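Local coordinates for protein Dye type peroxidase A (Streptomyces lividans 1326, PDB 6GZW) that binds a b-type haem and, as a dye-decolourising peroxidase, probably uses hydrogen peroxide to oxidise dyes and other bulky substrates, at residues P20-P25 / R198-E203; R51-T56 / G124-Q129; D55-L60 / L82-G87; Q101-L106 / A213-G218; P254-S259 / T265-E270. One frame throughout, in Å; residues are numbered along the deposited sequence.

Interaction 1 of 5, residues P20-P25 / R198-E203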
# COMPACT_ATOMS: atom_id res chain seq x y z
N PRO A 20 18.17 -11.66 -6.03
CA PRO A 20 16.73 -11.87 -5.85
C PRO A 20 15.91 -10.70 -6.44
O PRO A 20 16.45 -9.63 -6.72
CB PRO A 20 16.58 -11.93 -4.32
CG PRO A 20 17.61 -10.99 -3.86
CD PRO A 20 18.79 -11.19 -4.77
N GLY A 21 14.63 -10.92 -6.68
CA GLY A 21 13.74 -9.90 -7.23
C GLY A 21 13.64 -9.83 -8.75
O GLY A 21 13.16 -8.84 -9.28
N ILE A 22 14.12 -10.87 -9.44
CA ILE A 22 14.08 -10.96 -10.88
C ILE A 22 13.16 -12.11 -11.26
O ILE A 22 12.15 -11.90 -11.96
CB ILE A 22 15.49 -11.10 -11.49
CG1 ILE A 22 16.38 -9.94 -11.03
CG2 ILE A 22 15.42 -11.10 -13.02
CD1 ILE A 22 17.83 -10.06 -11.46
N THR A 23 13.52 -13.32 -10.82
CA THR A 23 12.69 -14.52 -11.05
C THR A 23 11.82 -14.88 -9.87
O THR A 23 10.95 -15.73 -9.98
CB THR A 23 13.58 -15.77 -11.34
OG1 THR A 23 14.51 -16.01 -10.28
CG2 THR A 23 14.30 -15.58 -12.64
N THR A 24 12.05 -14.22 -8.72
CA THR A 24 11.23 -14.36 -7.55
C THR A 24 9.75 -14.14 -7.89
O THR A 24 9.45 -13.25 -8.68
CB THR A 24 11.61 -13.28 -6.53
OG1 THR A 24 13.02 -13.28 -6.38
CG2 THR A 24 10.95 -13.52 -5.19
N PRO A 25 8.85 -14.92 -7.26
CA PRO A 25 7.44 -14.67 -7.46
C PRO A 25 7.06 -13.26 -7.08
O PRO A 25 7.73 -12.61 -6.26
CB PRO A 25 6.77 -15.65 -6.52
CG PRO A 25 7.72 -16.77 -6.41
CD PRO A 25 9.05 -16.08 -6.37
N ARG A 198 17.85 -14.81 -22.79
CA ARG A 198 16.98 -13.63 -22.92
C ARG A 198 17.17 -12.62 -21.79
O ARG A 198 17.10 -11.41 -22.02
CB ARG A 198 15.52 -14.05 -22.97
CG ARG A 198 15.08 -14.62 -24.30
CD ARG A 198 13.77 -15.37 -24.16
NE ARG A 198 13.07 -15.42 -25.44
CZ ARG A 198 11.79 -15.77 -25.58
NH1 ARG A 198 11.06 -16.17 -24.56
NH2 ARG A 198 11.25 -15.72 -26.78
N ILE A 199 17.43 -13.13 -20.59
CA ILE A 199 17.27 -12.37 -19.36
C ILE A 199 18.60 -12.01 -18.68
O ILE A 199 18.68 -10.94 -18.09
CB ILE A 199 16.34 -13.14 -18.41
CG1 ILE A 199 14.99 -13.48 -19.09
CG2 ILE A 199 16.09 -12.38 -17.10
CD1 ILE A 199 14.33 -12.31 -19.79
N PHE A 200 19.64 -12.85 -18.79
CA PHE A 200 20.87 -12.61 -18.02
C PHE A 200 22.11 -12.44 -18.89
O PHE A 200 22.27 -13.11 -19.93
CB PHE A 200 21.12 -13.75 -17.05
CG PHE A 200 20.10 -13.84 -15.94
CD1 PHE A 200 20.01 -12.85 -14.97
CD2 PHE A 200 19.26 -14.95 -15.84
CE1 PHE A 200 19.06 -12.94 -13.94
CE2 PHE A 200 18.32 -15.04 -14.82
CZ PHE A 200 18.23 -14.05 -13.86
N VAL A 201 22.99 -11.55 -18.44
CA VAL A 201 24.30 -11.38 -19.03
C VAL A 201 25.05 -12.69 -18.73
O VAL A 201 24.94 -13.21 -17.63
CB VAL A 201 25.05 -10.17 -18.42
CG1 VAL A 201 26.49 -10.04 -18.94
CG2 VAL A 201 24.34 -8.86 -18.73
N PRO A 202 25.76 -13.26 -19.73
CA PRO A 202 26.42 -14.56 -19.51
C PRO A 202 27.57 -14.54 -18.47
O PRO A 202 28.07 -13.46 -18.13
CB PRO A 202 26.97 -14.94 -20.91
CG PRO A 202 26.82 -13.75 -21.77
CD PRO A 202 25.87 -12.79 -21.12
N GLU A 203 27.94 -15.73 -17.97
CA GLU A 203 29.06 -15.88 -17.02
C GLU A 203 30.35 -15.33 -17.58
O GLU A 203 31.14 -14.76 -16.82
CB GLU A 203 29.28 -17.34 -16.62
CG GLU A 203 28.24 -17.91 -15.68
CD GLU A 203 28.50 -19.37 -15.34
OE1 GLU A 203 27.51 -20.13 -15.22
OE2 GLU A 203 29.67 -19.76 -15.20
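Here the loop between helix 6-9 and strand 29-37, in the N-terminal half of the dye-type peroxidase fold, packs on the turn that leaves helix 195-199 in the C-terminal half: I22 and T23 meet I199 and F200. The helix runs out at I199; F200 leaves helical geometry, and its side chain also touches S219 of strand 219-228. I22 and F200 carry most of the contact. With CG anti to its carbonyl carbon (chi1 -67°), the F200 ring reaches out to I22 with its CE1-CZ edge. CD1, at the end of the long branch of I22, lies 4.0 Å from F200 CE1, near the plane of the ring, while the short-branch methyl I22 CG2 is 4.3 Å from I199 CG2 and 4.2 Å from F200 CZ. T23 adds its methyl, CG2, 4.4 Å from F200 CZ at the same edge. The ring is backed by its own neighbour in sequence, since I199 CG2 sits over the centre of one face, 4.1 Å above the plane. H18, outside the two segments, stacks on the ring. Within the loop T24 OG1 accepts from G21 N at 2.9 Å, tying the bend that presents I22. The side chain of I199 lies about 10 Å from the haem. The contact is made of methyl groups and one aromatic edge, all at ordinary van der Waals spacing, so it depends on shape and on exclusion of water rather than on any directional bond.

Interaction 2 of 5, residues R51-T56 / G124-Q129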
# COMPACT_ATOMS: atom_id res chain seq x y z
N ARG A 51 28.37 -2.23 0.44
CA ARG A 51 28.64 -3.14 1.57
C ARG A 51 27.57 -3.07 2.66
O ARG A 51 27.05 -4.10 3.11
CB ARG A 51 30.04 -2.90 2.20
CG ARG A 51 31.14 -3.72 1.57
CD ARG A 51 32.47 -3.71 2.34
NE ARG A 51 33.11 -2.38 2.52
CZ ARG A 51 33.68 -1.61 1.57
NH1 ARG A 51 33.72 -1.96 0.29
NH2 ARG A 51 34.22 -0.44 1.93
N ARG A 52 27.25 -1.84 3.10
CA ARG A 52 26.22 -1.63 4.12
C ARG A 52 24.90 -2.20 3.62
O ARG A 52 24.24 -2.98 4.31
CB ARG A 52 26.01 -0.14 4.44
CG ARG A 52 27.02 0.47 5.36
CD ARG A 52 26.59 1.80 5.94
NE ARG A 52 26.30 2.90 4.99
CZ ARG A 52 27.21 3.61 4.32
NH1 ARG A 52 28.53 3.35 4.40
NH2 ARG A 52 26.81 4.62 3.56
N TRP A 53 24.53 -1.80 2.41
CA TRP A 53 23.24 -2.18 1.87
C TRP A 53 23.13 -3.70 1.74
O TRP A 53 22.10 -4.26 2.05
CB TRP A 53 23.01 -1.56 0.48
CG TRP A 53 22.43 -0.20 0.49
CD1 TRP A 53 21.87 0.48 1.54
CD2 TRP A 53 22.26 0.63 -0.65
NE1 TRP A 53 21.41 1.71 1.12
CE2 TRP A 53 21.62 1.83 -0.22
CE3 TRP A 53 22.61 0.52 -2.00
CZ2 TRP A 53 21.31 2.86 -1.09
CZ3 TRP A 53 22.30 1.55 -2.85
CH2 TRP A 53 21.63 2.69 -2.40
N SER A 54 24.21 -4.34 1.28
CA SER A 54 24.21 -5.80 1.12
C SER A 54 24.08 -6.52 2.45
O SER A 54 23.37 -7.49 2.56
CB SER A 54 25.47 -6.27 0.38
OG SER A 54 25.58 -5.70 -0.92
N ASP A 55 24.77 -6.04 3.50
CA ASP A 55 24.64 -6.62 4.82
C ASP A 55 23.22 -6.45 5.41
O ASP A 55 22.65 -7.37 5.98
CB ASP A 55 25.70 -6.00 5.74
CG ASP A 55 25.70 -6.62 7.15
OD1 ASP A 55 26.07 -7.79 7.27
OD2 ASP A 55 25.33 -5.92 8.11
N THR A 56 22.63 -5.27 5.20
CA THR A 56 21.24 -5.00 5.59
C THR A 56 20.30 -5.95 4.83
O THR A 56 19.45 -6.57 5.44
CB THR A 56 20.90 -3.51 5.36
OG1 THR A 56 21.72 -2.74 6.25
CG2 THR A 56 19.41 -3.18 5.60
N GLY A 124 18.62 8.29 -12.06
CA GLY A 124 19.27 8.23 -10.75
C GLY A 124 20.56 7.46 -10.82
O GLY A 124 20.74 6.61 -11.69
N ASP A 125 21.47 7.77 -9.89
CA ASP A 125 22.73 7.01 -9.82
C ASP A 125 22.53 5.56 -9.41
O ASP A 125 23.22 4.66 -9.96
CB ASP A 125 23.71 7.66 -8.84
CG ASP A 125 24.19 9.07 -9.27
OD1 ASP A 125 24.23 9.39 -10.50
OD2 ASP A 125 24.50 9.87 -8.33
N LEU A 126 21.62 5.32 -8.44
CA LEU A 126 21.45 4.01 -7.83
C LEU A 126 19.97 3.69 -7.71
O LEU A 126 19.18 4.59 -7.41
CB LEU A 126 22.06 3.99 -6.43
CG LEU A 126 23.58 4.10 -6.36
CD1 LEU A 126 24.00 4.46 -4.95
CD2 LEU A 126 24.25 2.81 -6.84
N TRP A 127 19.62 2.42 -7.88
CA TRP A 127 18.23 1.99 -7.73
C TRP A 127 18.15 0.83 -6.76
O TRP A 127 19.01 -0.04 -6.77
CB TRP A 127 17.72 1.57 -9.10
CG TRP A 127 16.33 1.02 -9.19
CD1 TRP A 127 15.14 1.73 -9.14
CD2 TRP A 127 15.97 -0.35 -9.39
NE1 TRP A 127 14.09 0.87 -9.32
CE2 TRP A 127 14.56 -0.41 -9.48
CE3 TRP A 127 16.72 -1.53 -9.54
CZ2 TRP A 127 13.88 -1.62 -9.70
CZ3 TRP A 127 16.03 -2.75 -9.74
CH2 TRP A 127 14.63 -2.78 -9.84
N VAL A 128 17.13 0.83 -5.89
CA VAL A 128 16.85 -0.32 -5.05
C VAL A 128 15.40 -0.70 -5.20
O VAL A 128 14.51 0.18 -5.17
CB VAL A 128 17.14 -0.02 -3.55
CG1 VAL A 128 17.01 -1.31 -2.75
CG2 VAL A 128 18.51 0.60 -3.39
N GLN A 129 15.15 -2.01 -5.35
CA GLN A 129 13.80 -2.57 -5.36
C GLN A 129 13.59 -3.39 -4.11
O GLN A 129 14.32 -4.34 -3.83
CB GLN A 129 13.61 -3.45 -6.60
CG GLN A 129 12.27 -4.20 -6.67
CD GLN A 129 12.24 -5.15 -7.84
OE1 GLN A 129 12.98 -6.16 -7.86
NE2 GLN A 129 11.41 -4.86 -8.81
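Helix 43-61 passes over strand 126-132 with W53 and V128 as the closest pair of residues, their CA atoms 9.6 Å apart, a gap that W53 fills with its indole. The far end of the six-membered ring does the touching. V128 CG2 stands over one face, 4.1 Å from the ring centroid and 18° off the normal, a CH-pi contact displaced toward the CH2 and CZ3 rim. L126 CD1 comes to the same end of the ring, 3.9 Å from W53 CH2, at an oblique approach. V128 reaches the face with the methyl that is anti to its carbonyl carbon, its CG1 being anti to the backbone N (chi1 -172°). At the polar end of the indole, W53 NE1 donates to I145 O of helix 135-149, which satisfies the buried N-H and fixes how the ring is turned. A leucine in place of W53 would probably leave I145 O without this donor and open a gap above V128 CG2. D125 and L126 both face F35 of strand 29-37 as a classic beta bulge at the start of strand 126-132; D125 also forms a salt bridge with R95. W127 points to the opposite side of the strand from L126 and V128. The packing of helices 43-61 and 135-149 on one face of an antiparallel sheet is the layered alpha-beta arrangement expected of a ferredoxin-like half in the dimeric alpha+beta barrel clan.

Interaction 3 of 5, residues D55-L60 / L82-G87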
# COMPACT_ATOMS: atom_id res chain seq x y z
N ASP A 55 24.77 -6.04 3.50
CA ASP A 55 24.64 -6.62 4.82
C ASP A 55 23.22 -6.45 5.41
O ASP A 55 22.65 -7.37 5.98
CB ASP A 55 25.70 -6.00 5.74
CG ASP A 55 25.70 -6.62 7.15
OD1 ASP A 55 26.07 -7.79 7.27
OD2 ASP A 55 25.33 -5.92 8.11
N THR A 56 22.63 -5.27 5.20
CA THR A 56 21.24 -5.00 5.59
C THR A 56 20.30 -5.95 4.83
O THR A 56 19.45 -6.57 5.44
CB THR A 56 20.90 -3.51 5.36
OG1 THR A 56 21.72 -2.74 6.25
CG2 THR A 56 19.41 -3.18 5.60
N ALA A 57 20.46 -6.07 3.52
CA ALA A 57 19.62 -6.97 2.76
C ALA A 57 19.72 -8.42 3.26
O ALA A 57 18.70 -9.09 3.44
CB ALA A 57 19.97 -6.91 1.29
N ARG A 58 20.95 -8.90 3.46
CA ARG A 58 21.19 -10.26 3.94
C ARG A 58 20.46 -10.53 5.24
O ARG A 58 19.71 -11.50 5.37
CB ARG A 58 22.69 -10.52 4.09
CG ARG A 58 23.08 -11.98 4.27
CD ARG A 58 23.26 -12.42 5.71
NE ARG A 58 24.15 -11.53 6.45
CZ ARG A 58 24.24 -11.49 7.78
NH1 ARG A 58 23.52 -12.32 8.54
NH2 ARG A 58 25.04 -10.60 8.34
N ARG A 59 20.61 -9.63 6.23
CA ARG A 59 19.95 -9.84 7.51
C ARG A 59 18.45 -9.81 7.37
O ARG A 59 17.74 -10.72 7.86
CB ARG A 59 20.35 -8.76 8.52
CG ARG A 59 21.80 -8.80 8.99
CD ARG A 59 22.24 -7.52 9.72
NE ARG A 59 23.69 -7.48 9.89
CZ ARG A 59 24.38 -8.13 10.83
NH1 ARG A 59 23.79 -8.86 11.78
NH2 ARG A 59 25.71 -8.06 10.82
N LEU A 60 17.95 -8.75 6.72
CA LEU A 60 16.50 -8.56 6.68
C LEU A 60 15.80 -9.64 5.87
O LEU A 60 14.72 -10.09 6.25
CB LEU A 60 16.16 -7.16 6.15
CG LEU A 60 16.06 -6.09 7.24
CD1 LEU A 60 17.27 -6.00 8.17
CD2 LEU A 60 15.80 -4.77 6.57
N LEU A 82 10.66 -11.32 1.69
CA LEU A 82 11.34 -10.05 1.43
C LEU A 82 12.46 -10.28 0.42
O LEU A 82 13.23 -11.23 0.58
CB LEU A 82 11.95 -9.45 2.71
CG LEU A 82 12.78 -8.17 2.47
CD1 LEU A 82 11.95 -6.96 2.05
CD2 LEU A 82 13.58 -7.83 3.71
N THR A 83 12.56 -9.39 -0.57
CA THR A 83 13.73 -9.29 -1.43
C THR A 83 14.16 -7.85 -1.56
O THR A 83 13.35 -6.92 -1.51
CB THR A 83 13.55 -9.88 -2.85
OG1 THR A 83 12.55 -9.14 -3.59
CG2 THR A 83 13.13 -11.33 -2.78
N VAL A 84 15.46 -7.68 -1.71
CA VAL A 84 16.11 -6.40 -1.97
C VAL A 84 17.06 -6.60 -3.15
O VAL A 84 17.87 -7.52 -3.13
CB VAL A 84 16.90 -5.88 -0.75
CG1 VAL A 84 17.33 -4.44 -0.98
CG2 VAL A 84 16.06 -5.99 0.50
N THR A 85 16.95 -5.73 -4.14
CA THR A 85 17.72 -5.79 -5.38
C THR A 85 18.33 -4.43 -5.69
O THR A 85 17.67 -3.40 -5.51
CB THR A 85 16.76 -6.09 -6.55
OG1 THR A 85 15.87 -7.14 -6.17
CG2 THR A 85 17.52 -6.44 -7.78
N PHE A 86 19.56 -4.42 -6.20
CA PHE A 86 20.33 -3.21 -6.39
C PHE A 86 20.77 -3.01 -7.84
O PHE A 86 21.27 -3.97 -8.47
CB PHE A 86 21.60 -3.26 -5.52
CG PHE A 86 21.33 -3.49 -4.04
CD1 PHE A 86 20.93 -2.43 -3.21
CD2 PHE A 86 21.43 -4.77 -3.48
CE1 PHE A 86 20.67 -2.63 -1.88
CE2 PHE A 86 21.15 -4.98 -2.13
CZ PHE A 86 20.77 -3.90 -1.33
N GLY A 87 20.69 -1.76 -8.34
CA GLY A 87 21.20 -1.42 -9.67
C GLY A 87 21.92 -0.09 -9.74
O GLY A 87 21.82 0.72 -8.81
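Helix 43-61 comes very close to strand 83-89 at A57 and V84, whose CA atoms are 5.9 Å apart; L60 and L82 face each other about one helical turn on, with a wider backbone spacing. So near an approach is possible because the helix offers only a methyl at A57. A57 CB lies 3.8 Å from V84 CB, and 4.1 Å from F86 CZ, where it meets the edge of the phenyl ring near its plane. L82, V84 and F86 all project from the strand toward the helix, whereas T83 and T85 point to the other side of the sheet. This is the helix-on-sheet layer of the ferredoxin-like alpha-beta half, and V128 of the adjoining strand 126-132 packs beside V84 and F86. At the other end of the contact, L82 CG is anti to the backbone N (chi1 175°), which carries CD2 up to L60; there the methyl lies 3.6 Å from L60 CB and equally near the backbone L60 O. H140 and A141 of helix 135-149 pack against L60 from outside the two segments. Away from the strand, D55 holds two arginines of its own helix. R59 NE makes a nearly straight 2.9 Å salt bridge to D55 OD2; OD2 lies in the guanidinium plane of R59, while NE approaches from above the carboxylate plane. R58 NH2 reaches D55 OD1 at 3.2 Å, on its syn side but tilted out of the carboxylate plane, and this same NH2 stands over the face of the R59 guanidinium.

Interaction 4 of 5, residues Q101-L106 / A213-G218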
# COMPACT_ATOMS: atom_id res chain seq x y z
N GLN A 101 34.01 1.45 -17.27
CA GLN A 101 33.19 0.28 -16.89
C GLN A 101 31.67 0.43 -17.16
O GLN A 101 30.89 -0.48 -16.84
CB GLN A 101 33.39 -0.01 -15.41
CG GLN A 101 34.81 -0.35 -14.99
CD GLN A 101 35.35 -1.63 -15.59
OE1 GLN A 101 34.61 -2.47 -16.12
NE2 GLN A 101 36.66 -1.77 -15.52
N ARG A 102 31.26 1.57 -17.72
CA ARG A 102 29.86 1.84 -18.00
C ARG A 102 29.42 0.96 -19.16
O ARG A 102 29.98 1.09 -20.25
CB ARG A 102 29.65 3.30 -18.38
CG ARG A 102 28.19 3.72 -18.44
CD ARG A 102 28.05 5.15 -18.89
NE ARG A 102 28.29 5.25 -20.33
CZ ARG A 102 29.38 5.74 -20.92
NH1 ARG A 102 30.40 6.27 -20.22
NH2 ARG A 102 29.46 5.74 -22.25
N PRO A 103 28.42 0.06 -18.96
CA PRO A 103 28.00 -0.79 -20.09
C PRO A 103 27.32 0.01 -21.19
O PRO A 103 26.62 1.01 -20.88
CB PRO A 103 27.04 -1.80 -19.45
CG PRO A 103 27.21 -1.66 -17.95
CD PRO A 103 27.65 -0.24 -17.74
N VAL A 104 27.50 -0.40 -22.45
CA VAL A 104 26.80 0.19 -23.61
C VAL A 104 25.28 0.04 -23.39
O VAL A 104 24.48 0.88 -23.85
CB VAL A 104 27.21 -0.49 -24.95
CG1 VAL A 104 26.32 -0.04 -26.10
CG2 VAL A 104 28.66 -0.19 -25.28
N ALA A 105 24.91 -1.04 -22.71
CA ALA A 105 23.48 -1.32 -22.42
C ALA A 105 22.80 -0.22 -21.62
O ALA A 105 21.57 -0.13 -21.64
CB ALA A 105 23.33 -2.64 -21.71
N LEU A 106 23.56 0.60 -20.90
CA LEU A 106 22.99 1.75 -20.18
C LEU A 106 22.83 3.01 -21.01
O LEU A 106 22.38 4.04 -20.46
CB LEU A 106 23.78 2.08 -18.91
CG LEU A 106 23.77 1.04 -17.80
CD1 LEU A 106 24.53 1.60 -16.62
CD2 LEU A 106 22.35 0.65 -17.36
N ALA A 213 32.85 -7.25 -17.55
CA ALA A 213 32.84 -8.45 -16.73
C ALA A 213 32.12 -8.27 -15.39
O ALA A 213 31.54 -9.22 -14.89
CB ALA A 213 34.27 -8.94 -16.50
N TRP A 214 32.12 -7.04 -14.84
CA TRP A 214 31.44 -6.81 -13.56
C TRP A 214 29.93 -7.10 -13.63
O TRP A 214 29.29 -7.30 -12.59
CB TRP A 214 31.70 -5.39 -13.02
CG TRP A 214 30.98 -4.29 -13.71
CD1 TRP A 214 31.45 -3.52 -14.73
CD2 TRP A 214 29.67 -3.80 -13.41
NE1 TRP A 214 30.51 -2.59 -15.11
CE2 TRP A 214 29.40 -2.74 -14.31
CE3 TRP A 214 28.69 -4.15 -12.48
CZ2 TRP A 214 28.20 -2.04 -14.31
CZ3 TRP A 214 27.49 -3.44 -12.47
CH2 TRP A 214 27.26 -2.41 -13.37
N MET A 215 29.35 -7.09 -14.83
CA MET A 215 27.93 -7.42 -15.01
C MET A 215 27.58 -8.91 -15.21
O MET A 215 26.42 -9.25 -15.45
CB MET A 215 27.33 -6.58 -16.15
CG MET A 215 26.79 -5.23 -15.69
SD MET A 215 25.42 -5.34 -14.52
CE MET A 215 24.16 -6.06 -15.59
N ALA A 216 28.58 -9.79 -15.11
CA ALA A 216 28.35 -11.24 -15.26
C ALA A 216 27.20 -11.79 -14.41
O ALA A 216 27.12 -11.49 -13.22
CB ALA A 216 29.64 -12.01 -14.99
N ASN A 217 26.28 -12.53 -15.05
CA ASN A 217 25.07 -13.04 -14.41
C ASN A 217 24.07 -11.94 -13.95
O ASN A 217 23.13 -12.24 -13.23
CB ASN A 217 25.41 -13.97 -13.26
CG ASN A 217 26.40 -15.03 -13.68
OD1 ASN A 217 26.21 -15.67 -14.72
ND2 ASN A 217 27.48 -15.21 -12.91
N GLY A 218 24.29 -10.71 -14.38
CA GLY A 218 23.38 -9.61 -14.09
C GLY A 218 22.27 -9.48 -15.11
O GLY A 218 22.14 -10.28 -16.04
O HOH W 1 34.39 -5.24 -15.27
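Q101 meets W214 with both its backbone and its side chain where two loops join, one following helix 90-95 in the N-terminal half of this dye-type peroxidase, the other leading into strand 219-228 of the C-terminal half. Q101 O accepts the indole N-H, W214 NE1 to Q101 O being 2.8 Å and nearly straight (167°); the oxygen lies in the plane of the indole at its edge. The Q101 chain, bent at chi2 (-65°), brings OE1 to 3.6 Å from W214 CD1, with the amide and ring planes 76° apart. Two residues on, P103 crosses W214 at about a right angle: its CG is 3.8 Å from W214 CZ2 and also touches M215 CG. Y220 and F93 pack on P103 from outside the two segments. A phenylalanine in place of W214 would probably leave Q101 O without its indole donor and weaken the packing on P103. L106 N bonds back to P103 O in a short 3-10 turn. In the other loop M215 CG covers a rim of one indole face, and M215 to G218 form a type II beta turn. One water completes the joint, donating to Q101 OE1 and accepting from W214 N, each at 2.9 Å.

Interaction 5 of 5, residues P254-S259 / T265-E270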
# COMPACT_ATOMS: atom_id res chain seq x y z
N PRO A 254 -6.55 -16.08 -25.37
CA PRO A 254 -6.54 -15.33 -26.62
C PRO A 254 -7.93 -15.27 -27.22
O PRO A 254 -8.71 -16.23 -27.05
CB PRO A 254 -5.59 -16.14 -27.53
CG PRO A 254 -5.49 -17.47 -26.90
CD PRO A 254 -5.74 -17.30 -25.43
N LEU A 255 -8.27 -14.15 -27.85
CA LEU A 255 -9.61 -13.99 -28.44
C LEU A 255 -9.87 -15.03 -29.54
O LEU A 255 -11.00 -15.38 -29.81
CB LEU A 255 -9.82 -12.58 -29.02
CG LEU A 255 -9.79 -11.38 -28.09
CD1 LEU A 255 -10.18 -10.12 -28.87
CD2 LEU A 255 -10.71 -11.63 -26.92
N SER A 256 -8.80 -15.53 -30.14
CA SER A 256 -8.86 -16.62 -31.12
C SER A 256 -9.28 -17.96 -30.52
O SER A 256 -9.58 -18.89 -31.26
CB SER A 256 -7.50 -16.78 -31.79
OG SER A 256 -6.45 -17.02 -30.83
N GLY A 257 -9.26 -18.08 -29.20
CA GLY A 257 -9.58 -19.33 -28.55
C GLY A 257 -11.09 -19.53 -28.50
O GLY A 257 -11.86 -18.58 -28.43
N GLY A 258 -11.51 -20.79 -28.46
CA GLY A 258 -12.90 -21.09 -28.16
C GLY A 258 -13.27 -20.94 -26.69
O GLY A 258 -12.48 -20.45 -25.86
N SER A 259 -14.48 -21.40 -26.38
CA SER A 259 -15.02 -21.39 -25.02
C SER A 259 -14.24 -22.30 -24.08
O SER A 259 -14.27 -22.12 -22.87
CB SER A 259 -16.46 -21.88 -25.06
OG SER A 259 -16.53 -23.19 -25.65
N THR A 265 -3.74 -21.26 -23.71
CA THR A 265 -4.04 -21.69 -25.07
C THR A 265 -3.24 -20.83 -26.05
O THR A 265 -3.18 -19.59 -25.94
CB THR A 265 -5.54 -21.57 -25.35
OG1 THR A 265 -6.25 -22.48 -24.51
CG2 THR A 265 -5.87 -21.89 -26.83
N GLU A 266 -2.62 -21.47 -27.03
CA GLU A 266 -1.76 -20.74 -27.97
C GLU A 266 -2.63 -19.81 -28.84
O GLU A 266 -3.72 -20.20 -29.33
CB GLU A 266 -0.97 -21.71 -28.87
CG GLU A 266 0.20 -22.42 -28.18
CD GLU A 266 1.32 -21.50 -27.75
OE1 GLU A 266 1.48 -20.39 -28.32
OE2 GLU A 266 2.04 -21.89 -26.82
N MET A 267 -2.17 -18.57 -29.01
CA MET A 267 -2.86 -17.56 -29.83
C MET A 267 -2.73 -17.93 -31.31
O MET A 267 -1.67 -18.38 -31.74
CB MET A 267 -2.23 -16.19 -29.60
CG MET A 267 -3.00 -15.02 -30.17
SD MET A 267 -2.17 -13.43 -29.87
CE MET A 267 -2.89 -13.09 -28.25
N ASP A 268 -3.82 -17.76 -32.06
CA ASP A 268 -3.80 -17.94 -33.50
C ASP A 268 -3.85 -16.54 -34.14
O ASP A 268 -4.87 -15.87 -34.13
CB ASP A 268 -4.98 -18.80 -33.93
CG ASP A 268 -4.97 -19.10 -35.41
OD1 ASP A 268 -4.35 -18.36 -36.18
OD2 ASP A 268 -5.63 -20.09 -35.79
N LEU A 269 -2.71 -16.14 -34.69
CA LEU A 269 -2.50 -14.80 -35.22
C LEU A 269 -3.10 -14.60 -36.62
O LEU A 269 -3.18 -13.48 -37.10
CB LEU A 269 -1.01 -14.50 -35.27
CG LEU A 269 -0.30 -14.49 -33.92
CD1 LEU A 269 1.21 -14.57 -34.11
CD2 LEU A 269 -0.67 -13.26 -33.14
N GLU A 270 -3.47 -15.70 -37.28
CA GLU A 270 -4.06 -15.62 -38.63
C GLU A 270 -5.58 -15.77 -38.66
O GLU A 270 -6.21 -15.47 -39.69
CB GLU A 270 -3.40 -16.65 -39.57
CG GLU A 270 -2.01 -16.27 -40.08
CD GLU A 270 -0.91 -16.43 -39.05
OE1 GLU A 270 -0.81 -17.52 -38.44
OE2 GLU A 270 -0.11 -15.48 -38.87
O HOH W 2 -6.32 -19.53 -29.98
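S256 OG is gripped by two partners: it accepts the backbone N-H of D268, with D268 N 3.0 Å from OG and the bond almost straight at 176°, and it is joined to a water at 2.7 Å. That water donates in turn to E266 O at 2.8 Å, so the one hydroxyl is linked to two backbone groups of the 265-270 segment, directly and through solvent. The hydroxyl sits between the backbone N and carbonyl carbon of its own residue (chi1 57°), which turns it to the 265-270 segment. P254, two residues earlier, supplies the apolar half of the contact. Its CB packs 3.9 Å from M267 CG, and the adjoining ring carbon, P254 CG, lies 3.3 Å from T265 O, a close carbon-to-oxygen approach. M267 CG is anti to the backbone N, and the side chain then bends at its thioether (chi3 -88°), bringing CE back to 4.1 Å from P254 CB. The P254-G257 type I beta turn, closed by G257 N to P254 O, holds the serine and the proline on one side. D268 OD1 is met nearly along its C-O axis by E270 N, which makes an Asx turn that begins at D268, at the end of the contact; S256 O is bonded by K271 NZ. Two irregular segments of one long loop are thus laced together in the C-terminal half, beside the haem pocket, with the M267 side chain about 6 Å from the cofactor.

Overall arrangement
Interactions 2 and 3 are core packing within the N-terminal half: both lay helix 43-61 on neighbouring strands, share D55 and T56, and have centres 8 Å apart, with W53 packing on F86 between them. Interactions 1 and 4 each join the N-terminal to the C-terminal half through loops; they touch where V201 N probably bonds to G218 O, yet interaction 1 is wholly apolar across its interface while interaction 4 adds an indole bond and a water. Interaction 1 also reaches interaction 3, through P20 O and T85 OG1. Interaction 5 stands apart, its centre about 28 Å from the centre of the chain, partly buried, local in sequence and, like interaction 4, joined by one direct hydrogen bond and one water.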